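TbpB (Actinobacillus pleuropneumoniae, PDB 3HOL) probably binds host transferrin at the cell surface, as the lipoprotein component of a bacterial transferrin receptor that serves iron acquisition. Local coordinates at residues Asn41-Ile46 and Asn133-Glu138; Gly55-Val60 and Tyr104-Ser109; Glu113-Gln118 and Val177-Lys182; Gly444-Ser449 and Val470-Gly475. One frame throughout, in Å; residues are numbered along the deposited sequence.

The four contacts sample both lobes of TbpB. Contacts 1 and 3 reach one curled antiparallel sheet, the barrel that includes strands 119-133 and 171-178, but lie far apart on it, with centres about 43 Å from each other; their segments alternate along the chain. Contact 2 falls between the two segments of contact 1 in sequence and belongs to a five-stranded sheet. Strand 101-107 then leads directly to strand 113-115 of contact 3, whose centre is about 24 Å from that of contact 2. Contact 4 comes last, in the second barrel, about 63 Å between centres from contact 1 and across the chain's centre, consistent with a two-lobed, elongated molecule.

Contact 1: residues Asn41-Ile46 and Asn133-Glu138; sequences NKKVDI and NLNNEE
Lys42 and Leu134 are joined by the backbone hydrogen bond of this contact. Leu134 N donates to Lys42 O over 2.7 Å in an almost straight line, 175° at the hydrogen, with the donor tilted somewhat from the carbonyl plane. Lys42 O also takes a CA-H...O contact from Asn133 CA at 3.3 Å, and Ser37 OG adds a weak hydrogen bond.

Packing brings the aliphatic parts of two lysines obliquely across two asparagine side chains. The extended chain of Lys42 runs past Asn135, its CD 3.4 Å from Asn135 OD1. Lys43 has CG anti to its backbone N (chi1 -159°), which brings its CD to 3.5 Å from Asn133 ND2, while its CB meets Asn135 ND2 at 3.8 Å.

Lys43 and Asn133 form an antiparallel, non-hydrogen-bonded pair, and both side chains rise from the same face. The short strand 43-44 is thus laid along the end of strand 119-133, a long strand of the first beta barrel, just where that strand gives way to a loop; backbone bonds between Val44 and Ala132 continue the pairing.

Polar bonds within each segment fix the side chains. Asn133 OD1 accepts from Asn135 N at 2.9 Å, an Asx turn, and Asn135 ND2 adds a weak second link between the two side chains. Lys43 bends at its last torsion (chi4 -74°), and its NZ makes a salt bridge to the syn lone pair of Asp45 OD1 at 3.0 Å; that oxygen also bonds Asn131. Water links Lys42 NZ to Asn136 N, accepting from both.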
loop_
_atom_site.group_PDB
_atom_site.type_symbol
_atom_site.label_atom_id
_atom_site.label_comp_id
_atom_site.label_asym_id
_atom_site.label_seq_id
_atom_site.Cartn_x
_atom_site.Cartn_y
_atom_site.Cartn_z
ATOM N N ASN A 41 31.536 23.953 -4.073
ATOM C CA ASN A 41 30.751 23.154 -3.105
ATOM C C ASN A 41 31.263 21.759 -3.185
ATOM O O ASN A 41 30.753 20.983 -3.994
ATOM C CB ASN A 41 29.274 23.043 -3.486
ATOM C CG ASN A 41 28.503 24.303 -3.286
ATOM O OD1 ASN A 41 27.710 24.672 -4.157
ATOM N ND2 ASN A 41 28.669 24.958 -2.125
ATOM N N LYS A 42 32.253 21.432 -2.372
ATOM C CA LYS A 42 32.992 20.196 -2.517
ATOM C C LYS A 42 32.298 18.969 -1.948
ATOM O O LYS A 42 32.632 17.866 -2.323
ATOM C CB LYS A 42 34.357 20.331 -1.870
ATOM C CG LYS A 42 35.190 21.479 -2.413
ATOM C CD LYS A 42 36.601 21.273 -1.972
ATOM C CE LYS A 42 37.503 22.415 -2.379
ATOM N NZ LYS A 42 38.875 21.896 -2.195
ATOM N N LYS A 43 31.378 19.168 -1.004
ATOM C CA LYS A 43 30.565 18.051 -0.458
ATOM C C LYS A 43 29.095 18.266 -0.849
ATOM O O LYS A 43 28.500 19.322 -0.564
ATOM C CB LYS A 43 30.762 17.939 1.062
ATOM C CG LYS A 43 30.411 16.588 1.683
ATOM C CD LYS A 43 30.814 16.545 3.180
ATOM C CE LYS A 43 30.039 15.486 3.950
ATOM N NZ LYS A 43 28.653 15.948 4.159
ATOM N N VAL A 44 28.521 17.304 -1.559
ATOM C CA VAL A 44 27.111 17.358 -1.917
ATOM C C VAL A 44 26.485 15.992 -1.547
ATOM O O VAL A 44 26.934 14.922 -2.026
ATOM C CB VAL A 44 26.879 17.715 -3.407
ATOM C CG1 VAL A 44 25.391 17.543 -3.842
ATOM C CG2 VAL A 44 27.354 19.169 -3.713
ATOM N N ASP A 45 25.473 16.051 -0.686
ATOM C CA ASP A 45 24.938 14.847 -0.036
ATOM C C ASP A 45 23.745 14.304 -0.801
ATOM O O ASP A 45 23.229 14.969 -1.688
ATOM C CB ASP A 45 24.506 15.188 1.403
ATOM C CG ASP A 45 25.705 15.399 2.340
ATOM O OD1 ASP A 45 26.815 14.924 2.065
ATOM O OD2 ASP A 45 25.522 16.099 3.336
ATOM N N ILE A 46 23.286 13.104 -0.438
ATOM C CA ILE A 46 22.011 12.604 -0.934
ATOM C C ILE A 46 20.942 13.618 -0.553
ATOM O O ILE A 46 20.858 14.008 0.619
ATOM C CB ILE A 46 21.691 11.209 -0.325
ATOM C CG1 ILE A 46 22.838 10.209 -0.605
ATOM C CG2 ILE A 46 20.350 10.643 -0.841
ATOM C CD1 ILE A 46 22.983 9.864 -2.097
ATOM N N ASN A 133 32.105 13.927 -2.730
ATOM C CA ASN A 133 32.982 14.620 -1.758
ATOM C C ASN A 133 34.352 14.814 -2.323
ATOM O O ASN A 133 35.153 13.869 -2.366
ATOM C CB ASN A 133 33.109 13.875 -0.433
ATOM C CG ASN A 133 33.614 14.773 0.710
ATOM O OD1 ASN A 133 34.296 15.763 0.462
ATOM N ND2 ASN A 133 33.297 14.395 1.975
ATOM N N LEU A 134 34.616 16.054 -2.726
ATOM C CA LEU A 134 35.898 16.445 -3.316
ATOM C C LEU A 134 36.944 16.864 -2.294
ATOM O O LEU A 134 38.103 17.112 -2.662
ATOM C CB LEU A 134 35.687 17.608 -4.283
ATOM C CG LEU A 134 35.529 17.262 -5.762
ATOM C CD1 LEU A 134 35.038 18.494 -6.518
ATOM C CD2 LEU A 134 36.819 16.742 -6.357
ATOM N N ASN A 135 36.541 16.963 -1.028
ATOM C CA ASN A 135 37.464 17.384 0.023
ATOM C C ASN A 135 38.686 16.483 0.175
ATOM O O ASN A 135 38.557 15.272 0.408
ATOM C CB ASN A 135 36.732 17.523 1.349
ATOM C CG ASN A 135 35.761 18.676 1.340
ATOM O OD1 ASN A 135 36.134 19.818 1.054
ATOM N ND2 ASN A 135 34.503 18.388 1.624
ATOM N N ASN A 136 39.877 17.081 0.033
ATOM C CA ASN A 136 41.135 16.349 0.206
ATOM C C ASN A 136 41.208 15.564 1.493
ATOM O O ASN A 136 41.788 14.488 1.528
ATOM C CB ASN A 136 42.345 17.293 0.130
ATOM C CG ASN A 136 42.939 17.385 -1.289
ATOM O OD1 ASN A 136 42.459 16.734 -2.232
ATOM N ND2 ASN A 136 43.991 18.202 -1.439
ATOM N N GLU A 137 40.602 16.105 2.542
ATOM C CA GLU A 137 40.603 15.482 3.859
ATOM C C GLU A 137 39.883 14.128 3.819
ATOM O O GLU A 137 40.315 13.187 4.488
ATOM C CB GLU A 137 39.917 16.420 4.869
ATOM C CG GLU A 137 40.214 16.147 6.337
ATOM C CD GLU A 137 39.583 14.846 6.860
ATOM O OE1 GLU A 137 38.451 14.491 6.430
ATOM O OE2 GLU A 137 40.235 14.174 7.699
ATOM N N GLU A 138 38.799 14.037 3.031
ATOM C CA GLU A 138 37.964 12.834 3.007
ATOM C C GLU A 138 38.728 11.588 2.578
ATOM O O GLU A 138 38.435 10.493 3.057
ATOM C CB GLU A 138 36.721 13.045 2.134
ATOM C CG GLU A 138 35.711 11.875 2.142
ATOM C CD GLU A 138 35.087 11.595 3.513
ATOM O OE1 GLU A 138 35.213 12.416 4.449
ATOM O OE2 GLU A 138 34.460 10.532 3.669
HETATM O O HOH W 1 39.725 19.932 0.038
#

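Contact 2: residues Gly55-Val60 and Tyr104-Ser109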
loop_
_atom_site.group_PDB
_atom_site.type_symbol
_atom_site.label_atom_id
_atom_site.label_comp_id
_atom_site.label_asym_id
_atom_site.label_seq_id
_atom_site.Cartn_x
_atom_site.Cartn_y
_atom_site.Cartn_z
ATOM N N GLY A 55 3.752 2.231 -10.975
ATOM C CA GLY A 55 4.176 0.852 -10.657
ATOM C C GLY A 55 4.543 -0.040 -11.838
ATOM O O GLY A 55 4.802 -1.232 -11.643
ATOM N N ASN A 56 4.592 0.518 -13.058
ATOM C CA ASN A 56 4.891 -0.299 -14.244
ATOM C C ASN A 56 6.377 -0.574 -14.264
ATOM O O ASN A 56 7.176 0.359 -14.357
ATOM C CB ASN A 56 4.427 0.416 -15.551
ATOM C CG ASN A 56 4.804 -0.353 -16.859
ATOM O OD1 ASN A 56 5.504 -1.380 -16.860
ATOM N ND2 ASN A 56 4.295 0.159 -17.987
ATOM N N LEU A 57 6.737 -1.853 -14.209
ATOM C CA LEU A 57 8.136 -2.270 -14.141
ATOM C C LEU A 57 8.940 -2.030 -15.418
ATOM O O LEU A 57 10.171 -2.008 -15.383
ATOM C CB LEU A 57 8.247 -3.734 -13.713
ATOM C CG LEU A 57 7.494 -4.058 -12.394
ATOM C CD1 LEU A 57 7.813 -5.499 -12.035
ATOM C CD2 LEU A 57 7.882 -3.105 -11.199
ATOM N N ASP A 58 8.247 -1.834 -16.528
ATOM C CA ASP A 58 8.913 -1.584 -17.788
ATOM C C ASP A 58 9.303 -0.144 -17.955
ATOM O O ASP A 58 10.120 0.165 -18.816
ATOM C CB ASP A 58 8.020 -2.045 -18.938
ATOM C CG ASP A 58 7.993 -3.540 -19.035
ATOM O OD1 ASP A 58 9.077 -4.146 -18.964
ATOM O OD2 ASP A 58 6.906 -4.119 -19.130
ATOM N N ASP A 59 8.705 0.745 -17.168
ATOM C CA ASP A 59 9.138 2.137 -17.193
ATOM C C ASP A 59 10.184 2.442 -16.105
ATOM O O ASP A 59 9.859 2.461 -14.904
ATOM C CB ASP A 59 7.948 3.061 -16.986
ATOM C CG ASP A 59 6.883 2.906 -18.063
ATOM O OD1 ASP A 59 7.184 2.487 -19.209
ATOM O OD2 ASP A 59 5.727 3.232 -17.750
ATOM N N VAL A 60 11.408 2.719 -16.518
ATOM C CA VAL A 60 12.451 3.095 -15.596
ATOM C C VAL A 60 12.399 4.622 -15.384
ATOM O O VAL A 60 12.179 5.358 -16.353
ATOM C CB VAL A 60 13.797 2.622 -16.143
ATOM C CG1 VAL A 60 14.890 2.864 -15.184
ATOM C CG2 VAL A 60 13.729 1.095 -16.387
ATOM N N TYR A 104 17.002 3.843 -8.054
ATOM C CA TYR A 104 15.571 3.744 -7.699
ATOM C C TYR A 104 15.139 2.335 -7.264
ATOM O O TYR A 104 15.837 1.324 -7.514
ATOM C CB TYR A 104 14.734 4.162 -8.913
ATOM C CG TYR A 104 14.764 3.109 -10.000
ATOM C CD1 TYR A 104 13.740 2.147 -10.094
ATOM C CD2 TYR A 104 15.838 3.021 -10.879
ATOM C CE1 TYR A 104 13.794 1.140 -11.043
ATOM C CE2 TYR A 104 15.883 2.038 -11.843
ATOM C CZ TYR A 104 14.864 1.086 -11.897
ATOM O OH TYR A 104 14.890 0.092 -12.842
ATOM N N TYR A 105 14.003 2.259 -6.588
ATOM C CA TYR A 105 13.219 1.003 -6.589
ATOM C C TYR A 105 11.784 1.347 -6.844
ATOM O O TYR A 105 11.342 2.467 -6.525
ATOM C CB TYR A 105 13.325 0.252 -5.260
ATOM C CG TYR A 105 12.397 0.749 -4.132
ATOM C CD1 TYR A 105 11.124 0.175 -3.924
ATOM C CD2 TYR A 105 12.831 1.733 -3.237
ATOM C CE1 TYR A 105 10.266 0.629 -2.884
ATOM C CE2 TYR A 105 12.003 2.173 -2.160
ATOM C CZ TYR A 105 10.722 1.586 -1.998
ATOM O OH TYR A 105 9.901 2.002 -0.997
ATOM N N LYS A 106 11.026 0.362 -7.343
ATOM C CA LYS A 106 9.586 0.494 -7.393
ATOM C C LYS A 106 8.922 -0.875 -7.373
ATOM O O LYS A 106 9.588 -1.916 -7.557
ATOM C CB LYS A 106 9.168 1.244 -8.663
ATOM C CG LYS A 106 9.636 0.498 -9.956
ATOM C CD LYS A 106 8.820 0.884 -11.191
ATOM C CE LYS A 106 9.123 2.247 -11.690
ATOM N NZ LYS A 106 8.139 2.650 -12.776
ATOM N N GLY A 107 7.621 -0.860 -7.122
ATOM C CA GLY A 107 6.787 -2.070 -7.142
ATOM C C GLY A 107 5.342 -1.764 -7.474
ATOM O O GLY A 107 4.895 -0.612 -7.381
ATOM N N ASN A 108 4.582 -2.799 -7.837
ATOM C CA ASN A 108 3.144 -2.637 -7.956
ATOM C C ASN A 108 2.458 -3.745 -7.174
ATOM O O ASN A 108 3.112 -4.710 -6.758
ATOM C CB ASN A 108 2.701 -2.697 -9.433
ATOM C CG ASN A 108 3.091 -3.999 -10.102
ATOM O OD1 ASN A 108 2.559 -5.049 -9.783
ATOM N ND2 ASN A 108 4.044 -3.928 -11.043
ATOM N N SER A 109 1.157 -3.606 -6.979
ATOM C CA SER A 109 0.362 -4.584 -6.208
ATOM C C SER A 109 0.846 -4.774 -4.753
ATOM O O SER A 109 1.161 -5.899 -4.349
ATOM C CB SER A 109 0.302 -5.920 -6.973
ATOM O OG SER A 109 -0.487 -6.834 -6.235
#
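The Tyr104 ring and the Asn108 amide are the flat groups that meet the loop Gly55-Val60, which contains a type I beta turn from Asn56 to Asp59. They stand on and just beyond the last part of strand 101-107, the middle strand of a five-stranded antiparallel sheet. Val60 CG1 approaches the ring obliquely, 3.6 Å from Tyr104 CE2, and its side chain crosses the tyrosine at about a right angle. The Asn108 amide meets Gly55 O nearly in its own plane: Asn108 ND2 donates to that oxygen at 2.9 Å, with 166° at the hydrogen. Leu57 CG packs against the same nitrogen, 3.7 Å from Asn108 ND2.

Between the two flat groups, Lys106 reaches up into the turn, and a bend at chi3 (73°) directs its ammonium to the loop carbonyls. Lys106 NZ donates to Asp59 O at 2.7 Å, in the carbonyl plane, and to Asn56 O at 2.9 Å, above it. A third bond goes to Asn54 O, so three backbone oxygens grip the charge. Asn56 O is itself shared: the turn's Asp59 N, at 3.2 Å from it, arrives from the face opposite to that used by the lysine. Asp59 OD2 takes no direct bond from Lys106 and is instead held by Asn54 ND2.

Along the lysine stem, Leu57 CD2 lies 4.1 Å from Lys106 CD, the two side chains running alongside each other but pointing opposite ways. Within the turn, Asn56 OD1 closes an Asx turn by accepting Asp58 N at 2.8 Å, the donor standing above the carbonyl plane.

Contact 3: residues Glu113-Gln118 and Val177-Lys182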
loop_
_atom_site.group_PDB
_atom_site.type_symbol
_atom_site.label_atom_id
_atom_site.label_comp_id
_atom_site.label_asym_id
_atom_site.label_seq_id
_atom_site.Cartn_x
_atom_site.Cartn_y
_atom_site.Cartn_z
ATOM N N GLU A 113 -2.327 -9.788 1.374
ATOM C CA GLU A 113 -2.192 -10.966 2.224
ATOM C C GLU A 113 -0.711 -11.221 2.464
ATOM O O GLU A 113 0.130 -10.946 1.588
ATOM C CB GLU A 113 -2.835 -12.194 1.569
ATOM C CG GLU A 113 -4.296 -12.004 1.188
ATOM C CD GLU A 113 -5.009 -13.316 0.740
ATOM O OE1 GLU A 113 -4.392 -14.408 0.687
ATOM O OE2 GLU A 113 -6.209 -13.249 0.455
ATOM N N LEU A 114 -0.397 -11.720 3.666
ATOM C CA LEU A 114 0.943 -12.148 4.027
ATOM C C LEU A 114 0.963 -13.650 4.391
ATOM O O LEU A 114 -0.061 -14.171 4.877
ATOM C CB LEU A 114 1.400 -11.350 5.277
ATOM C CG LEU A 114 1.485 -9.815 5.163
ATOM C CD1 LEU A 114 2.054 -9.282 6.482
ATOM C CD2 LEU A 114 2.413 -9.409 4.034
ATOM N N PRO A 115 2.125 -14.318 4.196
ATOM C CA PRO A 115 2.306 -15.686 4.690
ATOM C C PRO A 115 1.990 -15.725 6.178
ATOM O O PRO A 115 2.234 -14.744 6.907
ATOM C CB PRO A 115 3.769 -15.982 4.390
ATOM C CG PRO A 115 4.085 -15.089 3.166
ATOM C CD PRO A 115 3.279 -13.851 3.392
ATOM N N VAL A 116 1.364 -16.817 6.606
ATOM C CA VAL A 116 0.901 -16.960 8.004
ATOM C C VAL A 116 2.054 -17.237 8.957
ATOM O O VAL A 116 2.201 -16.582 9.980
ATOM C CB VAL A 116 -0.157 -18.113 8.179
ATOM C CG1 VAL A 116 -0.733 -18.063 9.587
ATOM C CG2 VAL A 116 -1.282 -17.926 7.205
ATOM N N ASN A 117 2.881 -18.208 8.635
ATOM C CA ASN A 117 3.930 -18.539 9.578
ATOM C C ASN A 117 5.203 -19.108 8.977
ATOM O O ASN A 117 6.145 -19.349 9.723
ATOM C CB ASN A 117 3.380 -19.468 10.672
ATOM C CG ASN A 117 2.853 -20.782 10.119
ATOM O OD1 ASN A 117 2.851 -21.810 10.810
ATOM N ND2 ASN A 117 2.389 -20.762 8.877
ATOM N N GLN A 118 5.254 -19.299 7.651
ATOM C CA GLN A 118 6.430 -19.936 7.008
ATOM C C GLN A 118 7.613 -18.977 7.084
ATOM O O GLN A 118 7.419 -17.778 6.856
ATOM C CB GLN A 118 6.143 -20.266 5.533
ATOM C CG GLN A 118 7.126 -21.243 4.887
ATOM C CD GLN A 118 6.652 -21.769 3.516
ATOM O OE1 GLN A 118 5.461 -21.998 3.276
ATOM N NE2 GLN A 118 7.595 -21.969 2.631
ATOM N N VAL A 177 12.468 -13.545 6.426
ATOM C CA VAL A 177 11.292 -12.941 7.052
ATOM C C VAL A 177 10.558 -14.009 7.874
ATOM O O VAL A 177 10.144 -15.053 7.344
ATOM C CB VAL A 177 10.328 -12.277 6.030
ATOM C CG1 VAL A 177 9.099 -11.639 6.761
ATOM C CG2 VAL A 177 11.099 -11.184 5.212
ATOM N N ASP A 178 10.385 -13.708 9.161
ATOM C CA ASP A 178 9.549 -14.537 10.027
ATOM C C ASP A 178 8.204 -13.847 10.131
ATOM O O ASP A 178 8.061 -12.871 10.873
ATOM C CB ASP A 178 10.208 -14.718 11.403
ATOM C CG ASP A 178 9.450 -15.746 12.304
ATOM O OD1 ASP A 178 8.247 -15.990 12.096
ATOM O OD2 ASP A 178 10.086 -16.301 13.227
ATOM N N PHE A 179 7.225 -14.307 9.342
ATOM C CA PHE A 179 5.931 -13.642 9.342
ATOM C C PHE A 179 5.163 -13.829 10.669
ATOM O O PHE A 179 4.307 -12.996 11.031
ATOM C CB PHE A 179 5.097 -14.070 8.110
ATOM C CG PHE A 179 5.609 -13.449 6.799
ATOM C CD1 PHE A 179 6.490 -14.156 5.964
ATOM C CD2 PHE A 179 5.241 -12.153 6.437
ATOM C CE1 PHE A 179 6.975 -13.565 4.739
ATOM C CE2 PHE A 179 5.703 -11.550 5.246
ATOM C CZ PHE A 179 6.597 -12.242 4.405
ATOM N N ALA A 180 5.506 -14.896 11.398
ATOM C CA ALA A 180 4.872 -15.149 12.691
ATOM C C ALA A 180 5.235 -14.075 13.690
ATOM O O ALA A 180 4.375 -13.680 14.482
ATOM C CB ALA A 180 5.220 -16.585 13.252
ATOM N N THR A 181 6.475 -13.584 13.653
ATOM C CA THR A 181 6.891 -12.534 14.563
ATOM C C THR A 181 6.915 -11.102 13.950
ATOM O O THR A 181 7.176 -10.133 14.667
ATOM C CB THR A 181 8.253 -12.837 15.125
ATOM O OG1 THR A 181 9.176 -12.984 14.045
ATOM C CG2 THR A 181 8.221 -14.160 15.902
ATOM N N LYS A 182 6.641 -10.991 12.649
ATOM C CA LYS A 182 6.740 -9.731 11.902
ATOM C C LYS A 182 8.139 -9.107 12.009
ATOM O O LYS A 182 8.299 -7.888 12.221
ATOM C CB LYS A 182 5.621 -8.764 12.319
ATOM C CG LYS A 182 4.241 -9.307 11.867
ATOM C CD LYS A 182 3.123 -8.251 12.001
ATOM C CE LYS A 182 1.749 -8.814 11.619
ATOM N NZ LYS A 182 1.530 -8.942 10.110
HETATM O O HOH W 2 7.768 -18.549 11.871
#
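Phe179 presses its ring onto Pro115, and its path can be followed atom by atom. Phe179 CB lies 3.2 Å from Pro115 O. With CG anti to the carbonyl carbon (chi1 -73°), the ring is set beneath the pyrrolidine: Phe179 CD1 meets Pro115 CB at 3.6 Å, and Phe179 CE1 meets Pro115 CG at the same distance. Over the centre stands Pro115 CD, 3.7 Å from the Phe179 centroid and only 8° off the ring normal, the geometry of a CH-pi contact. Farther round the ring, Phe179 CD2 is met obliquely by Leu114 CB at 4.1 Å, and CE2 lies near Leu114 CD2.

The opposite face of the ring is covered by Val177 CG1, so proline and valine clamp the aromatic between them. Gln118 O lies at its edge, near the ring plane and 3.8 Å from Phe179 CD1.

Direct hydrogen bonds between the segments are absent. A water joins them, donating to Asn117 O and, at 2.6 Å, to Asp178 OD1. At the far end, Lys182 bends at chi4 to bring NZ beside Leu114 CD1, at 3.7 Å.

Phe179 begins the turn out of strand 171-178 of the first barrel, and Tyr122, Ile202 and Phe238 surround it further. Strand 113-115 instead pairs with strand 272-282, which belongs largely to the C-lobe handle domain, so the contact joins a turn of the N-lobe barrel to the handle sheet.

Contact 4: residues Gly444-Ser449 and Val470-Gly475; sequences GKAKTS and VAVSGG
Val472 and Ala446 meet through the valine's first torsion: CG1 is anti to the backbone N (chi1 -173°), which leaves CG2 beside that nitrogen and turned onto Ala446. The resulting CG2-CB separation, 3.3 Å between Val472 and Ala446, is tighter than ordinary van der Waals contact, so its exact value is doubtful. Val470 repeats the torsion (chi1 179°), and its CB lies 4.3 Å from Ala446 CB on the same face.

Two hydrogen-bonded antiparallel pairs set this register. Ala446 N donates to Val470 O at 2.6 Å, a short bond in the carbonyl plane, and Val470 N returns a longer one to Ala446 O at 3.1 Å. Gly444 and Val472 exchange bonds of 2.9 Å in both directions, Gly444 N to Val472 O and Val472 N to Gly444 O; the latter donor stands well above the carbonyl plane. Between them Lys445 and Ala471 form a non-hydrogen-bonded pair, their side chains on the other face of the sheet; both residues are exposed.

In the second barrel, strands 441-447 and 470-477 are neighbours joined by a long loop. Strand 431-438 flanks the first, and strand 483-492 flanks the second, sending Phe488 against Val470 and Val472.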
loop_
_atom_site.group_PDB
_atom_site.type_symbol
_atom_site.label_atom_id
_atom_site.label_comp_id
_atom_site.label_asym_id
_atom_site.label_seq_id
_atom_site.Cartn_x
_atom_site.Cartn_y
_atom_site.Cartn_z
ATOM N N GLY A 444 -20.155 -15.043 2.166
ATOM C CA GLY A 444 -21.471 -15.613 2.155
ATOM C C GLY A 444 -22.235 -15.012 1.012
ATOM O O GLY A 444 -21.657 -14.743 -0.036
ATOM N N LYS A 445 -23.527 -14.778 1.236
ATOM C CA LYS A 445 -24.468 -14.448 0.172
ATOM C C LYS A 445 -25.397 -13.322 0.601
ATOM O O LYS A 445 -25.825 -13.262 1.773
ATOM C CB LYS A 445 -25.349 -15.667 -0.155
ATOM C CG LYS A 445 -24.628 -16.878 -0.683
ATOM C CD LYS A 445 -24.056 -16.604 -2.077
ATOM C CE LYS A 445 -23.385 -17.855 -2.653
ATOM N NZ LYS A 445 -22.366 -17.389 -3.604
ATOM N N ALA A 446 -25.727 -12.451 -0.351
ATOM C CA ALA A 446 -26.749 -11.442 -0.137
ATOM C C ALA A 446 -27.975 -11.765 -0.992
ATOM O O ALA A 446 -27.841 -12.328 -2.093
ATOM C CB ALA A 446 -26.229 -10.094 -0.488
ATOM N N LYS A 447 -29.164 -11.419 -0.483
ATOM C CA LYS A 447 -30.408 -11.602 -1.237
ATOM C C LYS A 447 -31.454 -10.587 -0.797
ATOM O O LYS A 447 -31.328 -9.941 0.261
ATOM C CB LYS A 447 -30.967 -13.010 -1.008
ATOM C CG LYS A 447 -31.271 -13.288 0.460
ATOM C CD LYS A 447 -31.851 -14.659 0.686
ATOM C CE LYS A 447 -33.365 -14.545 0.764
ATOM N NZ LYS A 447 -33.943 -15.832 1.165
ATOM N N THR A 448 -32.490 -10.456 -1.611
ATOM C CA THR A 448 -33.666 -9.688 -1.204
ATOM C C THR A 448 -34.661 -10.674 -0.633
ATOM O O THR A 448 -34.460 -11.910 -0.710
ATOM C CB THR A 448 -34.347 -8.994 -2.410
ATOM O OG1 THR A 448 -34.740 -9.990 -3.356
ATOM C CG2 THR A 448 -33.393 -8.037 -3.101
ATOM N N SER A 449 -35.734 -10.148 -0.057
ATOM C CA SER A 449 -36.908 -10.949 0.292
ATOM C C SER A 449 -37.451 -11.687 -0.957
ATOM O O SER A 449 -36.980 -11.443 -2.121
ATOM C CB SER A 449 -37.989 -10.027 0.864
ATOM O OG SER A 449 -38.444 -9.109 -0.132
ATOM N N VAL A 470 -26.057 -13.596 -4.322
ATOM C CA VAL A 470 -25.018 -12.581 -4.614
ATOM C C VAL A 470 -23.876 -12.713 -3.622
ATOM O O VAL A 470 -24.092 -12.680 -2.416
ATOM C CB VAL A 470 -25.588 -11.164 -4.568
ATOM C CG1 VAL A 470 -24.519 -10.112 -4.847
ATOM C CG2 VAL A 470 -26.723 -11.059 -5.584
ATOM N N ALA A 471 -22.660 -12.876 -4.143
ATOM C CA ALA A 471 -21.489 -13.078 -3.297
ATOM C C ALA A 471 -21.278 -11.842 -2.421
ATOM O O ALA A 471 -21.346 -10.709 -2.889
ATOM C CB ALA A 471 -20.243 -13.377 -4.145
ATOM N N VAL A 472 -21.064 -12.086 -1.132
ATOM C CA VAL A 472 -20.706 -11.017 -0.216
ATOM C C VAL A 472 -19.435 -11.459 0.437
ATOM O O VAL A 472 -19.308 -12.624 0.811
ATOM C CB VAL A 472 -21.749 -10.822 0.931
ATOM C CG1 VAL A 472 -21.400 -9.562 1.774
ATOM C CG2 VAL A 472 -23.120 -10.704 0.377
ATOM N N SER A 473 -18.507 -10.535 0.626
ATOM C CA SER A 473 -17.320 -10.862 1.407
ATOM C C SER A 473 -16.853 -9.621 2.177
ATOM O O SER A 473 -17.159 -8.493 1.786
ATOM C CB SER A 473 -16.235 -11.414 0.504
ATOM O OG SER A 473 -15.739 -10.371 -0.298
ATOM N N GLY A 474 -16.134 -9.841 3.278
ATOM C CA GLY A 474 -15.696 -8.737 4.116
ATOM C C GLY A 474 -14.810 -9.200 5.249
ATOM O O GLY A 474 -14.303 -10.322 5.246
ATOM N N GLY A 475 -14.574 -8.310 6.199
ATOM C CA GLY A 475 -13.688 -8.638 7.272
ATOM C C GLY A 475 -13.985 -7.951 8.583
ATOM O O GLY A 475 -14.842 -7.065 8.671
#